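Local coordinates for protein TbpB (Actinobacillus pleuropneumoniae, PDB 3HOL) that probably binds host transferrin at the bacterial surface, as the lipoprotein component of the receptor used for iron acquisition, at residues Ser312-Lys317 / Val330-Asn335; Met339-Leu344 / Ile379-Ala384; Ser298-Asp303 / Phe359-Arg364. All blocks are in the same frame, centred on the assembly; numbering follows the deposited sequence.

Contact 1 of 3, residues Ser312-Lys317 / Val330-Asn335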
loop_
_atom_site.group_PDB
_atom_site.type_symbol
_atom_site.label_atom_id
_atom_site.label_comp_id
_atom_site.label_asym_id
_atom_site.label_seq_id
_atom_site.Cartn_x
_atom_site.Cartn_y
_atom_site.Cartn_z
ATOM N N SER A 312 -11.321 20.604 5.184
ATOM C CA SER A 312 -12.156 21.605 4.573
ATOM C C SER A 312 -11.314 22.607 3.847
ATOM O O SER A 312 -11.755 23.177 2.844
ATOM C CB SER A 312 -12.990 22.322 5.645
ATOM O OG SER A 312 -12.235 22.640 6.825
ATOM N N GLY A 313 -10.109 22.832 4.370
ATOM C CA GLY A 313 -9.230 23.885 3.867
ATOM C C GLY A 313 -8.583 23.559 2.540
ATOM O O GLY A 313 -8.507 22.388 2.146
ATOM N N PHE A 314 -8.098 24.595 1.863
ATOM C CA PHE A 314 -7.246 24.397 0.702
ATOM C C PHE A 314 -6.075 23.460 1.036
ATOM O O PHE A 314 -5.801 22.520 0.298
ATOM C CB PHE A 314 -6.708 25.711 0.149
ATOM C CG PHE A 314 -5.919 25.517 -1.093
ATOM C CD1 PHE A 314 -6.549 25.147 -2.263
ATOM C CD2 PHE A 314 -4.541 25.631 -1.072
ATOM C CE1 PHE A 314 -5.816 24.913 -3.430
ATOM C CE2 PHE A 314 -3.804 25.404 -2.219
ATOM C CZ PHE A 314 -4.448 25.042 -3.409
ATOM N N THR A 315 -5.424 23.721 2.166
ATOM C CA THR A 315 -4.530 22.757 2.784
ATOM C C THR A 315 -5.013 22.523 4.210
ATOM O O THR A 315 -5.718 23.361 4.793
ATOM C CB THR A 315 -3.046 23.230 2.767
ATOM O OG1 THR A 315 -2.864 24.351 3.649
ATOM C CG2 THR A 315 -2.599 23.617 1.351
ATOM N N ASN A 316 -4.643 21.382 4.773
ATOM C CA ASN A 316 -5.085 20.968 6.109
ATOM C C ASN A 316 -3.919 20.380 6.893
ATOM O O ASN A 316 -3.155 19.532 6.375
ATOM C CB ASN A 316 -6.169 19.904 5.996
ATOM C CG ASN A 316 -7.404 20.401 5.278
ATOM O OD1 ASN A 316 -8.243 21.070 5.870
ATOM N ND2 ASN A 316 -7.537 20.047 4.002
ATOM N N LYS A 317 -3.787 20.845 8.129
ATOM C CA LYS A 317 -2.802 20.332 9.073
ATOM C C LYS A 317 -3.328 19.144 9.886
ATOM O O LYS A 317 -4.442 19.173 10.414
ATOM C CB LYS A 317 -2.380 21.436 10.044
ATOM C CG LYS A 317 -1.353 20.962 11.095
ATOM C CD LYS A 317 -1.005 22.025 12.140
ATOM C CE LYS A 317 -0.582 23.340 11.517
ATOM N NZ LYS A 317 0.890 23.494 11.436
ATOM N N VAL A 330 0.948 18.722 6.602
ATOM C CA VAL A 330 0.117 19.745 5.979
ATOM C C VAL A 330 -0.076 19.348 4.525
ATOM O O VAL A 330 0.871 19.372 3.725
ATOM C CB VAL A 330 0.769 21.162 6.058
ATOM C CG1 VAL A 330 -0.105 22.172 5.340
ATOM C CG2 VAL A 330 0.992 21.591 7.505
ATOM N N ALA A 331 -1.293 18.999 4.167
ATOM C CA ALA A 331 -1.541 18.329 2.911
ATOM C C ALA A 331 -2.336 19.231 1.998
ATOM O O ALA A 331 -3.258 19.912 2.464
ATOM C CB ALA A 331 -2.331 17.041 3.169
ATOM N N CYS A 332 -1.995 19.193 0.712
ATOM C CA CYS A 332 -2.647 19.947 -0.351
ATOM C C CYS A 332 -3.159 18.918 -1.349
ATOM O O CYS A 332 -2.509 17.880 -1.523
ATOM C CB CYS A 332 -1.609 20.849 -1.052
ATOM S SG CYS A 332 -2.288 22.285 -1.972
ATOM N N CYS A 333 -4.260 19.160 -2.053
ATOM C CA CYS A 333 -5.068 20.385 -2.040
ATOM C C CYS A 333 -6.566 20.020 -2.109
ATOM O O CYS A 333 -6.936 18.952 -2.630
ATOM C CB CYS A 333 -4.747 21.223 -3.286
ATOM S SG CYS A 333 -2.982 21.472 -3.666
ATOM N N SER A 334 -7.430 20.929 -1.648
ATOM C CA SER A 334 -8.898 20.706 -1.677
ATOM C C SER A 334 -9.481 20.478 -3.098
ATOM O O SER A 334 -10.541 19.897 -3.254
ATOM C CB SER A 334 -9.625 21.895 -0.988
ATOM O OG SER A 334 -9.300 23.104 -1.653
ATOM N N ASN A 335 -8.775 20.920 -4.127
ATOM C CA ASN A 335 -9.237 20.770 -5.502
ATOM C C ASN A 335 -8.600 19.592 -6.262
ATOM O O ASN A 335 -8.814 19.436 -7.473
ATOM C CB ASN A 335 -9.030 22.080 -6.276
ATOM C CG ASN A 335 -7.543 22.389 -6.545
ATOM O OD1 ASN A 335 -6.675 22.132 -5.718
ATOM N ND2 ASN A 335 -7.270 22.957 -7.690
#
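Asn316 O accepts a hydrogen bond from Ala331 N at 2.9 Å, and the CA-H of Val330 adds a weaker contact to the same oxygen. Asn316 N returns a bond to Ala331 O at 3.1 Å, with the donor in the carbonyl plane. The two residues thus form an antiparallel hydrogen-bonded pair of the hairpin 315-322/325-332. Lys317 and Val330 are a non-hydrogen-bonded pair next to it. The Asn316 side chain turns back on its own segment. Its OD1 accepts from Gly313 N at 3.0 Å, and a weak bond joins its ND2 to Gly313 O, so the amide braces the turn that leads into the strand.

Past the paired residues, Phe314 O accepts from Ser334 N at 3.0 Å. This bond is bent (141°), and Cys333 adds a CA-H contact to the same oxygen. The peptide bond between Cys332 and Cys333 is cis, and their sulfurs are joined in a vicinal disulfide. Phe314 carries its CG opposite the backbone N (chi1 -176°), which brings the ring to the disulfide. Cys332 SG approaches CE2 of Phe314 obliquely at 3.5 Å. Cys333 CB makes an off-centre CH-pi contact, 4.2 Å from the centroid of the Phe314 ring. Two polar groups also come near the ring, obliquely. Ser334 OG lies 3.5 Å from Phe314 CD1, and Asn335 OD1 approaches CE1, while Asn335 ND2 bonds to Asp9. The methyl CG2 of Thr315 touches Cys332 SG at 3.6 Å.

A vicinal disulfide closes a small eight-membered ring. With the cis peptide it probably makes this end of the handle hairpin stiff. The sulfurs lie against an aromatic ring and a methyl group, with polar groups close by.

Contact 2 of 3, residues Met339-Leu344 / Ile379-Ala384; sequences MKFGQL and IGTWDA
Strands 339-344 and 379-384 run roughly in the same direction, with axes 7.0 Å apart and inclined by 33°, and their contact is made by side chains, without backbone pairing. Phe341 reaches across with its ring. Its CG sits between the backbone N and the carbonyl carbon (chi1 65°), and the CB bond already points at the other strand. The far end of the ring meets Thr381: CG2 lies at the ring edge, in plane, 3.8 Å from Phe341 CZ. Thr381 O is also near, 3.6 Å from the same CZ. The Thr381 hydroxyl is engaged elsewhere, by Tyr404 O and Asp397 N.

Asp383 is the main partner from the other strand. Its OD2 stands at the edge of the Phe341 ring, 3.5 Å from CD1. The same oxygen comes within 3.4 Å of Gly342 CA. OD1 of Asp383 takes a weak, strongly bent bond from Gln343 NE2 at 2.8 Å. The amide of Gln343 is turned by 77° against the carboxylate, so the two groups do not lie flat together. Ala396 N is the stronger partner of OD1.

A carboxylate is thus buried where the handle sheet meets the barrel. One oxygen is held by a backbone N-H and a poorly aligned amide. The other faces the ring edge, whose C-H groups carry a slight positive charge. That edge contact probably eases the cost of burying the acid beside an aromatic side chain.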
loop_
_atom_site.group_PDB
_atom_site.type_symbol
_atom_site.label_atom_id
_atom_site.label_comp_id
_atom_site.label_asym_id
_atom_site.label_seq_id
_atom_site.Cartn_x
_atom_site.Cartn_y
_atom_site.Cartn_z
ATOM N N MET A 339 -4.500 12.779 -5.926
ATOM C CA MET A 339 -3.136 12.997 -5.435
ATOM C C MET A 339 -3.188 13.917 -4.226
ATOM O O MET A 339 -4.181 14.594 -4.005
ATOM C CB MET A 339 -2.242 13.612 -6.535
ATOM C CG MET A 339 -2.727 14.986 -7.102
ATOM S SD MET A 339 -1.390 15.873 -7.950
ATOM C CE MET A 339 -0.025 15.771 -6.769
ATOM N N LYS A 340 -2.114 13.909 -3.438
ATOM C CA LYS A 340 -1.924 14.764 -2.264
ATOM C C LYS A 340 -0.435 15.029 -2.183
ATOM O O LYS A 340 0.359 14.137 -2.508
ATOM C CB LYS A 340 -2.314 14.010 -0.986
ATOM C CG LYS A 340 -3.827 13.862 -0.745
ATOM C CD LYS A 340 -4.433 15.205 -0.307
ATOM C CE LYS A 340 -5.876 15.093 0.188
ATOM N NZ LYS A 340 -6.786 15.616 -0.864
ATOM N N PHE A 341 -0.056 16.225 -1.741
ATOM C CA PHE A 341 1.360 16.527 -1.513
ATOM C C PHE A 341 1.445 17.502 -0.366
ATOM O O PHE A 341 0.459 18.139 -0.017
ATOM C CB PHE A 341 2.053 17.081 -2.785
ATOM C CG PHE A 341 1.517 18.435 -3.255
ATOM C CD1 PHE A 341 2.008 19.636 -2.704
ATOM C CD2 PHE A 341 0.538 18.498 -4.257
ATOM C CE1 PHE A 341 1.517 20.888 -3.154
ATOM C CE2 PHE A 341 0.032 19.764 -4.713
ATOM C CZ PHE A 341 0.521 20.932 -4.157
ATOM N N GLY A 342 2.589 17.587 0.276
ATOM C CA GLY A 342 2.739 18.632 1.261
ATOM C C GLY A 342 3.964 18.425 2.084
ATOM O O GLY A 342 4.963 17.838 1.617
ATOM N N GLN A 343 3.869 18.927 3.313
ATOM C CA GLN A 343 4.981 18.967 4.237
ATOM C C GLN A 343 4.743 18.063 5.429
ATOM O O GLN A 343 3.606 17.891 5.888
ATOM C CB GLN A 343 5.250 20.424 4.684
ATOM C CG GLN A 343 5.672 21.284 3.493
ATOM C CD GLN A 343 5.994 22.724 3.836
ATOM O OE1 GLN A 343 6.136 23.079 5.019
ATOM N NE2 GLN A 343 6.107 23.579 2.793
ATOM N N LEU A 344 5.827 17.506 5.936
ATOM C CA LEU A 344 5.755 16.616 7.083
ATOM C C LEU A 344 6.973 16.847 7.974
ATOM O O LEU A 344 8.113 16.770 7.504
ATOM C CB LEU A 344 5.722 15.171 6.588
ATOM C CG LEU A 344 5.717 14.048 7.594
ATOM C CD1 LEU A 344 4.337 13.920 8.271
ATOM C CD2 LEU A 344 6.123 12.793 6.850
ATOM N N ILE A 379 -2.713 24.178 -13.769
ATOM C CA ILE A 379 -2.393 25.187 -12.755
ATOM C C ILE A 379 -2.489 24.595 -11.331
ATOM O O ILE A 379 -3.470 23.957 -10.980
ATOM C CB ILE A 379 -3.382 26.415 -12.809
ATOM C CG1 ILE A 379 -3.378 27.093 -14.181
ATOM C CG2 ILE A 379 -3.061 27.436 -11.698
ATOM C CD1 ILE A 379 -2.037 27.686 -14.590
ATOM N N GLY A 380 -1.507 24.879 -10.494
ATOM C CA GLY A 380 -1.567 24.422 -9.111
ATOM C C GLY A 380 -0.570 25.179 -8.277
ATOM O O GLY A 380 -0.344 26.381 -8.492
ATOM N N THR A 381 0.033 24.478 -7.322
ATOM C CA THR A 381 0.954 25.099 -6.388
ATOM C C THR A 381 2.068 24.090 -6.012
ATOM O O THR A 381 2.144 23.022 -6.610
ATOM C CB THR A 381 0.189 25.693 -5.185
ATOM O OG1 THR A 381 1.092 26.393 -4.342
ATOM C CG2 THR A 381 -0.542 24.626 -4.350
ATOM N N TRP A 382 2.916 24.428 -5.045
ATOM C CA TRP A 382 4.008 23.549 -4.691
ATOM C C TRP A 382 4.472 23.824 -3.269
ATOM O O TRP A 382 4.070 24.813 -2.658
ATOM C CB TRP A 382 5.133 23.646 -5.735
ATOM C CG TRP A 382 5.777 25.020 -5.934
ATOM C CD1 TRP A 382 5.147 26.236 -6.077
ATOM C CD2 TRP A 382 7.187 25.290 -6.036
ATOM N NE1 TRP A 382 6.083 27.246 -6.273
ATOM C CE2 TRP A 382 7.339 26.694 -6.231
ATOM C CE3 TRP A 382 8.337 24.477 -5.994
ATOM C CZ2 TRP A 382 8.598 27.294 -6.372
ATOM C CZ3 TRP A 382 9.580 25.064 -6.128
ATOM C CH2 TRP A 382 9.708 26.467 -6.315
ATOM N N ASP A 383 5.243 22.884 -2.729
ATOM C CA ASP A 383 5.962 22.995 -1.453
ATOM C C ASP A 383 7.416 22.639 -1.773
ATOM O O ASP A 383 7.697 21.702 -2.553
ATOM C CB ASP A 383 5.418 22.014 -0.396
ATOM C CG ASP A 383 4.078 22.418 0.159
ATOM O OD1 ASP A 383 4.010 23.420 0.899
ATOM O OD2 ASP A 383 3.073 21.724 -0.123
ATOM N N ALA A 384 8.340 23.389 -1.186
ATOM C CA ALA A 384 9.738 23.269 -1.534
ATOM C C ALA A 384 10.622 23.924 -0.492
ATOM O O ALA A 384 10.195 24.810 0.256
ATOM C CB ALA A 384 10.021 23.890 -2.911
#

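Contact 3 of 3, residues Ser298-Asp303 / Phe359-Arg364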
loop_
_atom_site.group_PDB
_atom_site.type_symbol
_atom_site.label_atom_id
_atom_site.label_comp_id
_atom_site.label_asym_id
_atom_site.label_seq_id
_atom_site.Cartn_x
_atom_site.Cartn_y
_atom_site.Cartn_z
ATOM N N SER A 298 -4.958 9.575 -0.576
ATOM C CA SER A 298 -5.466 10.313 0.609
ATOM C C SER A 298 -5.243 9.584 1.933
ATOM O O SER A 298 -5.701 10.023 2.996
ATOM C CB SER A 298 -6.933 10.690 0.442
ATOM O OG SER A 298 -7.038 11.534 -0.699
ATOM N N VAL A 299 -4.484 8.497 1.882
ATOM C CA VAL A 299 -4.072 7.823 3.105
ATOM C C VAL A 299 -2.551 7.910 3.142
ATOM O O VAL A 299 -1.846 7.452 2.212
ATOM C CB VAL A 299 -4.594 6.366 3.114
ATOM C CG1 VAL A 299 -3.985 5.571 4.251
ATOM C CG2 VAL A 299 -6.150 6.334 3.180
ATOM N N LEU A 300 -2.032 8.537 4.182
ATOM C CA LEU A 300 -0.593 8.714 4.288
ATOM C C LEU A 300 -0.156 7.886 5.470
ATOM O O LEU A 300 -0.637 8.115 6.595
ATOM C CB LEU A 300 -0.272 10.217 4.479
ATOM C CG LEU A 300 1.171 10.597 4.789
ATOM C CD1 LEU A 300 2.062 10.399 3.536
ATOM C CD2 LEU A 300 1.260 12.048 5.300
ATOM N N ILE A 301 0.728 6.912 5.240
ATOM C CA ILE A 301 1.150 6.005 6.301
ATOM C C ILE A 301 2.491 6.454 6.851
ATOM O O ILE A 301 3.499 6.402 6.162
ATOM C CB ILE A 301 1.199 4.494 5.805
ATOM C CG1 ILE A 301 -0.141 4.107 5.126
ATOM C CG2 ILE A 301 1.537 3.532 6.960
ATOM C CD1 ILE A 301 -0.291 2.599 4.741
ATOM N N ILE A 302 2.510 6.866 8.118
ATOM C CA ILE A 302 3.760 7.321 8.751
ATOM C C ILE A 302 4.136 6.405 9.891
ATOM O O ILE A 302 3.344 6.207 10.830
ATOM C CB ILE A 302 3.683 8.798 9.288
ATOM C CG1 ILE A 302 3.252 9.779 8.188
ATOM C CG2 ILE A 302 5.052 9.221 9.977
ATOM C CD1 ILE A 302 4.123 9.767 6.927
ATOM N N ASP A 303 5.352 5.857 9.805
ATOM C CA ASP A 303 5.879 4.919 10.790
ATOM C C ASP A 303 4.794 3.921 11.199
ATOM O O ASP A 303 4.550 3.699 12.400
ATOM C CB ASP A 303 6.457 5.678 12.004
ATOM C CG ASP A 303 7.064 4.755 13.036
ATOM O OD1 ASP A 303 7.628 3.697 12.652
ATOM O OD2 ASP A 303 6.968 5.087 14.240
ATOM N N PHE A 359 6.227 15.265 0.965
ATOM C CA PHE A 359 5.688 14.007 0.461
ATOM C C PHE A 359 4.821 14.271 -0.765
ATOM O O PHE A 359 4.240 15.377 -0.919
ATOM C CB PHE A 359 4.888 13.254 1.553
ATOM C CG PHE A 359 3.595 13.932 1.943
ATOM C CD1 PHE A 359 2.421 13.708 1.229
ATOM C CD2 PHE A 359 3.563 14.834 3.026
ATOM C CE1 PHE A 359 1.225 14.359 1.586
ATOM C CE2 PHE A 359 2.370 15.499 3.391
ATOM C CZ PHE A 359 1.210 15.270 2.679
ATOM N N LEU A 360 4.751 13.263 -1.632
ATOM C CA LEU A 360 3.800 13.268 -2.743
ATOM C C LEU A 360 3.222 11.874 -2.900
ATOM O O LEU A 360 3.977 10.895 -2.923
ATOM C CB LEU A 360 4.473 13.701 -4.056
ATOM C CG LEU A 360 3.413 13.832 -5.173
ATOM C CD1 LEU A 360 3.529 15.156 -5.904
ATOM C CD2 LEU A 360 3.430 12.621 -6.168
ATOM N N GLN A 361 1.905 11.790 -3.031
ATOM C CA GLN A 361 1.232 10.541 -3.358
ATOM C C GLN A 361 0.250 10.750 -4.509
ATOM O O GLN A 361 -0.405 11.773 -4.585
ATOM C CB GLN A 361 0.502 9.980 -2.122
ATOM C CG GLN A 361 1.397 9.933 -0.839
ATOM C CD GLN A 361 0.812 8.979 0.226
ATOM O OE1 GLN A 361 1.519 8.100 0.756
ATOM N NE2 GLN A 361 -0.484 9.105 0.488
ATOM N N GLY A 362 0.138 9.773 -5.401
ATOM C CA GLY A 362 -0.790 9.905 -6.514
ATOM C C GLY A 362 -1.258 8.531 -6.983
ATOM O O GLY A 362 -0.532 7.534 -6.828
ATOM N N GLU A 363 -2.464 8.500 -7.538
ATOM C CA GLU A 363 -3.083 7.288 -8.095
ATOM C C GLU A 363 -3.022 7.443 -9.605
ATOM O O GLU A 363 -3.834 8.191 -10.160
ATOM C CB GLU A 363 -4.558 7.223 -7.630
ATOM C CG GLU A 363 -4.699 7.248 -6.113
ATOM C CD GLU A 363 -6.111 7.569 -5.610
ATOM O OE1 GLU A 363 -7.085 7.423 -6.366
ATOM O OE2 GLU A 363 -6.230 7.978 -4.435
ATOM N N ARG A 364 -2.067 6.769 -10.274
ATOM C CA ARG A 364 -1.818 7.033 -11.710
ATOM C C ARG A 364 -3.022 6.786 -12.561
ATOM O O ARG A 364 -3.737 5.799 -12.358
ATOM C CB ARG A 364 -0.732 6.105 -12.278
ATOM C CG ARG A 364 0.654 6.411 -11.836
ATOM C CD ARG A 364 1.239 7.660 -12.550
ATOM N NE ARG A 364 2.608 7.895 -12.057
ATOM C CZ ARG A 364 3.728 7.705 -12.756
ATOM N NH1 ARG A 364 4.898 7.944 -12.163
ATOM N NH2 ARG A 364 3.693 7.280 -14.028
HETATM O O HOH W 1 -7.049 10.188 -3.479
HETATM O O HOH W 2 1.519 6.344 2.610
#
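Gln361 makes the direct hydrogen bond of this contact, from NE2 to Val299 O at 2.7 Å. The bond is nearly straight (175°). Val299 O lies in the plane of the Gln361 amide, but NE2 stands above the plane of the Val299 carbonyl, well off its lone pairs. The Gln361 chain is extended beyond CG, which lets the amide span the gap between the strands. NE2 has a second acceptor in Ala297 O, so the amide nitrogen grips the chain at two carbonyls.

Water extends the polar link. One molecule donates to Gln361 OE1 at 2.6 Å and accepts from Ile301 N at 2.8 Å. Both ends of the amide therefore serve the backbone of strand 299-302, one directly and one through water. A second water donates to Glu363 OE2 and accepts from Ser298 OG at 3.1 Å. Glu363 OE2 also accepts a hydrogen bond from Ala297 N and forms a salt bridge with Lys15.

The apolar part is carried by Leu300. Its CG lies opposite the backbone N (chi1 172°), and the branch divides its work between two partners. CD2 sits over the face of the Phe359 ring, 4.1 Å from the centroid and almost on the normal, a CH-pi contact. CD1 also lies over a face of the ring, 4.0 Å from Phe359 CD1. It also touches Gln361 OE1 at 3.6 Å, with the two side chains crossing at about a right angle.

Strand 299-302 forms a short hairpin with strand 305-308. Side chains and water, not backbone pairing, pack this beta hairpin against strand 356-363 of the larger sheet in the C-lobe handle domain. The strand axes are inclined by 136°.

In the fold
From the N terminus, segment 298-303 comes first and opens the loop that contact 3 closes at 359-364. Contact 1 is nested inside that loop and pairs the two strands of the hairpin 315-322/325-332. Contact 2 opens next, at 339-344, and closes at 379-384, beyond the end of contact 3, so contacts 2 and 3 cross. Strands 325-332, 339-346 and 356-363 are successive neighbours in one antiparallel sheet, which all three contacts reach. Contact 1 adds the outer strand 315-322 to that sheet. Contact 3 joins the small hairpin 299-302/305-308 to it, and contact 2 ties it to strand 375-387 of the C-lobe barrel.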